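Local atomic coordinates of acetyl-CoA acetyltransferase (Bacillus anthracis, PDB entry 3SS6), a protein that probably catalyses the reversible condensation of two acetyl-CoA molecules to acetoacetyl-CoA and free CoA, as biosynthetic thiolases do. Residues Gly21-Lys25 / Phe215-Glu219; Arg174-Asp178 / Leu230-Lys234. All coordinates share one frame; numbering follows the deposited sequence.

Both contacts belong to the N-terminal domain of the thiolase family. Following the chain, strand 7-19 of the central sheet leads into residues 21-25, the first half of contact 1, which waits some 190 residues for its partner. Helix 174-194 then opens with residues 174-178, the first half of contact 2. Residues 215-219, which begin on the last residue of the hairpin 204-207/212-215 and run on from it, close contact 1, and residues 230-234, at the end of helix 227-231, close contact 2. The two loops therefore cross rather than nest. Contact 1 ties the hairpin exit to the sheet's first connection; contact 2 pins one peripheral helix to another. Their centres lie about 26 Å apart and they do not touch.

Contact 1: residues Gly21-Lys25 / Phe215-Glu219; sequences GGALK and FSKDE
Ala23 and Phe215 bring the two backbones closest, with CA atoms 6.7 Å apart, while Gly22 to Lys25 fold into a type I beta turn closed by the bond from Lys25 N to Gly22 O. Ala23 CB sits over one face of the Phe215 ring, displaced toward its rim on the CD1 side. It lies 3.6 Å from the ring centroid, a CH-pi contact with a close approach of 3.3 Å between Ala23 CB and Phe215 CD1. Nearer the CD2-CE2 side of the ring, Leu24 meets it obliquely, the two side chains crossing at about a right angle, with Leu24 CD1 3.7 Å from Phe215 CE2 and Leu24 CD2 packing near Phe215 CD2. With chi1 at 178°, Phe215 CG stands anti to its own nitrogen, which carries the ring across to the turn. Leu24 and Phe215 also share Ile206 of strand 204-207, so the apolar patch joins the two-stranded antiparallel hairpin 204-207/212-215, outside the central mixed sheet of the thiolase fold, to the connection between strand 7-19 and helix 29-43. Beside this patch Glu219 supplies the polar link. Its chain runs extended beyond CG and delivers Glu219 OE2 to Ala23 N, 2.9 Å away and nearly straight at 170° at the hydrogen, through the syn lone pair. The same oxygen accepts from Thr19 N, so one carboxylate oxygen grips two backbone amides, one at the end of strand 7-19 and one in the turn. Asp218, next to Glu219, is held to strand 7-19 by a salt bridge to Arg14 and a bond from Ile17 N.

Contact 2: residues Arg174-Asp178 / Leu230-Lys234; sequences REEQD and LAGLK
Arg174, in the first turn of helix 174-194, reaches across to the carbonyls of Leu230 and Leu233. From CB, directed at the other segment, the chain leaves with CG anti to the backbone nitrogen and bends at chi2, which brings NE alongside the carboxylate of Asp178, one turn further along the helix. CG and CD carry the chain over without a close contact to residues 230-234, though the side chain also touches Thr244. Arg174 NE donates to Asp178 OD2 at 2.8 Å in an intrahelical salt bridge; the acceptor lies near the guanidinium plane, but NE meets the carboxylate on its syn side, 31° out of that group's plane. CZ lies nearest the Leu233 carbonyl oxygen. NH2 makes two bonds across the contact. One runs from Arg174 NH2 to Leu230 O at 2.9 Å, in both the carbonyl plane and the guanidinium plane. The other joins Arg174 NH2 to Leu233 O at 2.8 Å, the donor tilted from the carbonyl plane, with 151° at the hydrogen against 163° for the bond to Leu230 O. NH1 adds a water that in turn donates to Leu233 O. Leu230 O also accepts Leu233 N and a second water, itself bonded to Asp178 OD1. Together the bonds of NE and NH2 fix the direction in which the guanidinium faces.

The side chains of Asp178 and Leu230 lie alongside each other and run opposite ways, Asp178 CG 3.7 Å from Leu230 CB. Asp178 OD1 is also bonded to Asn247, and Leu230 continues onto Ala181 and Leu182. The guanidinium charge probably helps keep Asp178 ionised, and it would further polarise the two carbonyls. The result is an arginine bridging the Leu230 and Leu233 carbonyls, which joins the start of helix 174-194 to helix 227-231 and the turn after it, within the N-terminal domain of the thiolase family.

Contact 1: residues Gly21-Lys25 / Phe215-Glu219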
loop_
_atom_site.group_PDB
_atom_site.type_symbol
_atom_site.label_atom_id
_atom_site.label_comp_id
_atom_site.label_asym_id
_atom_site.label_seq_id
_atom_site.Cartn_x
_atom_site.Cartn_y
_atom_site.Cartn_z
ATOM N N GLY A 21 12.441 14.865 8.456
ATOM C CA GLY A 21 11.508 14.658 9.548
ATOM C C GLY A 21 11.519 15.801 10.547
ATOM O O GLY A 21 10.961 15.679 11.642
ATOM N N GLY A 22 12.142 16.913 10.159
ATOM C CA GLY A 22 12.289 18.074 11.034
ATOM C C GLY A 22 11.171 19.101 10.900
ATOM O O GLY A 22 9.995 18.751 10.797
ATOM N N ALA A 23 11.546 20.379 10.904
ATOM C CA ALA A 23 10.572 21.468 10.952
ATOM C C ALA A 23 9.608 21.458 9.776
ATOM O O ALA A 23 8.449 21.863 9.916
ATOM C CB ALA A 23 11.298 22.826 11.028
ATOM N N LEU A 24 10.086 21.003 8.617
ATOM C CA LEU A 24 9.280 21.010 7.392
ATOM C C LEU A 24 8.703 19.631 7.052
ATOM O O LEU A 24 8.282 19.377 5.919
ATOM C CB LEU A 24 10.107 21.571 6.213
ATOM C CG LEU A 24 10.640 22.987 6.431
ATOM C CD1 LEU A 24 11.663 23.384 5.345
ATOM C CD2 LEU A 24 9.463 23.987 6.500
ATOM N N LYS A 25 8.652 18.752 8.056
ATOM C CA LYS A 25 8.113 17.403 7.912
ATOM C C LYS A 25 6.805 17.341 7.140
ATOM O O LYS A 25 6.634 16.490 6.268
ATOM C CB LYS A 25 7.886 16.795 9.303
ATOM C CG LYS A 25 7.380 15.364 9.299
ATOM C CD LYS A 25 7.135 14.952 10.750
ATOM C CE LYS A 25 7.325 13.472 10.974
ATOM N NZ LYS A 25 7.158 13.140 12.420
ATOM N N PHE A 215 9.607 28.802 11.315
ATOM C CA PHE A 215 10.900 28.188 11.069
ATOM C C PHE A 215 11.801 29.195 10.364
ATOM O O PHE A 215 11.529 29.580 9.226
ATOM C CB PHE A 215 10.675 26.958 10.178
ATOM C CG PHE A 215 11.929 26.236 9.792
ATOM C CD1 PHE A 215 12.826 25.791 10.757
ATOM C CD2 PHE A 215 12.192 25.963 8.455
ATOM C CE1 PHE A 215 13.977 25.106 10.393
ATOM C CE2 PHE A 215 13.326 25.268 8.079
ATOM C CZ PHE A 215 14.235 24.847 9.051
ATOM N N SER A 216 12.874 29.615 11.036
ATOM C CA SER A 216 13.657 30.738 10.541
ATOM C C SER A 216 15.165 30.481 10.497
ATOM O O SER A 216 15.907 31.324 9.988
ATOM C CB SER A 216 13.351 32.002 11.356
ATOM O OG SER A 216 13.748 31.830 12.701
ATOM N N LYS A 217 15.611 29.332 11.008
ATOM C CA LYS A 217 17.041 29.029 11.072
ATOM C C LYS A 217 17.357 27.629 10.548
ATOM O O LYS A 217 16.652 26.666 10.861
ATOM C CB LYS A 217 17.556 29.148 12.507
ATOM C CG LYS A 217 17.112 30.423 13.222
ATOM C CD LYS A 217 17.833 31.658 12.702
ATOM C CE LYS A 217 19.293 31.664 13.136
ATOM N NZ LYS A 217 19.996 32.947 12.837
ATOM N N ASP A 218 18.430 27.529 9.771
ATOM C CA ASP A 218 18.900 26.244 9.250
ATOM C C ASP A 218 19.091 25.261 10.400
ATOM O O ASP A 218 19.718 25.596 11.413
ATOM C CB ASP A 218 20.231 26.449 8.518
ATOM C CG ASP A 218 20.093 27.336 7.289
ATOM O OD1 ASP A 218 19.235 27.040 6.422
ATOM O OD2 ASP A 218 20.854 28.327 7.185
ATOM N N GLU A 219 18.562 24.049 10.267
ATOM C CA GLU A 219 18.605 23.164 11.423
ATOM C C GLU A 219 19.551 21.971 11.281
ATOM O O GLU A 219 19.717 21.203 12.235
ATOM C CB GLU A 219 17.198 22.751 11.895
ATOM C CG GLU A 219 16.418 22.002 10.869
ATOM C CD GLU A 219 15.049 21.498 11.349
ATOM O OE1 GLU A 219 14.638 21.676 12.520
ATOM O OE2 GLU A 219 14.372 20.888 10.520
#

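Contact 2: residues Arg174-Asp178 / Leu230-Lys234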
loop_
_atom_site.group_PDB
_atom_site.type_symbol
_atom_site.label_atom_id
_atom_site.label_comp_id
_atom_site.label_asym_id
_atom_site.label_seq_id
_atom_site.Cartn_x
_atom_site.Cartn_y
_atom_site.Cartn_z
ATOM N N ARG A 174 39.910 8.846 5.036
ATOM C CA ARG A 174 38.849 9.094 6.004
ATOM C C ARG A 174 39.081 10.430 6.709
ATOM O O ARG A 174 38.149 11.214 6.880
ATOM C CB ARG A 174 38.797 7.956 7.032
ATOM C CG ARG A 174 37.862 8.199 8.212
ATOM C CD ARG A 174 36.395 8.314 7.785
ATOM N NE ARG A 174 35.521 8.320 8.958
ATOM C CZ ARG A 174 35.026 7.225 9.533
ATOM N NH1 ARG A 174 35.279 6.020 9.025
ATOM N NH2 ARG A 174 34.257 7.331 10.609
ATOM N N GLU A 175 40.322 10.685 7.122
ATOM C CA GLU A 175 40.650 11.958 7.773
ATOM C C GLU A 175 40.305 13.163 6.898
ATOM O O GLU A 175 39.696 14.123 7.373
ATOM C CB GLU A 175 42.125 12.017 8.166
ATOM C CG GLU A 175 42.546 13.401 8.667
ATOM C CD GLU A 175 43.957 13.417 9.221
ATOM O OE1 GLU A 175 44.284 12.529 10.029
ATOM O OE2 GLU A 175 44.733 14.321 8.854
ATOM N N GLU A 176 40.711 13.130 5.629
ATOM C CA GLU A 176 40.387 14.234 4.724
ATOM C C GLU A 176 38.882 14.484 4.672
ATOM O O GLU A 176 38.425 15.622 4.737
ATOM C CB GLU A 176 40.903 13.966 3.308
ATOM C CG GLU A 176 42.410 14.090 3.159
ATOM C CD GLU A 176 42.893 13.761 1.754
ATOM O OE1 GLU A 176 42.621 12.642 1.261
ATOM O OE2 GLU A 176 43.547 14.631 1.141
ATOM N N GLN A 177 38.111 13.415 4.541
ATOM C CA GLN A 177 36.659 13.547 4.474
ATOM C C GLN A 177 36.095 14.140 5.759
ATOM O O GLN A 177 35.238 15.025 5.721
ATOM C CB GLN A 177 36.010 12.188 4.204
ATOM C CG GLN A 177 36.336 11.632 2.815
ATOM C CD GLN A 177 35.861 10.214 2.653
ATOM O OE1 GLN A 177 34.661 9.954 2.618
ATOM N NE2 GLN A 177 36.801 9.276 2.582
ATOM N N ASP A 178 36.579 13.649 6.895
ATOM C CA ASP A 178 36.062 14.108 8.176
ATOM C C ASP A 178 36.507 15.533 8.495
ATOM O O ASP A 178 35.812 16.255 9.213
ATOM C CB ASP A 178 36.403 13.126 9.303
ATOM C CG ASP A 178 35.560 11.856 9.234
ATOM O OD1 ASP A 178 34.576 11.857 8.457
ATOM O OD2 ASP A 178 35.874 10.876 9.950
ATOM N N LEU A 230 32.957 12.201 14.493
ATOM C CA LEU A 230 33.043 11.787 13.091
ATOM C C LEU A 230 33.872 10.512 12.919
ATOM O O LEU A 230 33.505 9.629 12.142
ATOM C CB LEU A 230 33.632 12.905 12.230
ATOM C CG LEU A 230 32.708 14.102 12.010
ATOM C CD1 LEU A 230 33.508 15.334 11.544
ATOM C CD2 LEU A 230 31.600 13.754 11.029
ATOM N N ALA A 231 34.984 10.418 13.644
ATOM C CA ALA A 231 35.884 9.274 13.505
ATOM C C ALA A 231 35.247 7.979 14.015
ATOM O O ALA A 231 35.676 6.881 13.655
ATOM C CB ALA A 231 37.214 9.535 14.219
ATOM N N GLY A 232 34.221 8.107 14.850
ATOM C CA GLY A 232 33.586 6.938 15.431
ATOM C C GLY A 232 32.439 6.360 14.616
ATOM O O GLY A 232 31.909 5.301 14.955
ATOM N N LEU A 233 32.057 7.044 13.543
ATOM C CA LEU A 233 30.941 6.586 12.710
ATOM C C LEU A 233 31.317 5.401 11.818
ATOM O O LEU A 233 32.458 5.281 11.370
ATOM C CB LEU A 233 30.410 7.730 11.843
ATOM C CG LEU A 233 29.909 8.975 12.577
ATOM C CD1 LEU A 233 29.406 10.001 11.571
ATOM C CD2 LEU A 233 28.815 8.620 13.582
ATOM N N LYS A 234 30.343 4.533 11.560
ATOM C CA LYS A 234 30.547 3.359 10.708
ATOM C C LYS A 234 30.393 3.722 9.231
ATOM O O LYS A 234 29.628 4.624 8.881
ATOM C CB LYS A 234 29.536 2.268 11.072
ATOM C CG LYS A 234 28.111 2.594 10.618
ATOM C CD LYS A 234 27.089 1.584 11.132
ATOM C CE LYS A 234 26.872 1.733 12.634
ATOM N NZ LYS A 234 25.791 0.839 13.152
HETATM O O HOH W 1 34.857 3.585 10.702
HETATM O O HOH W 2 32.495 10.406 9.608
#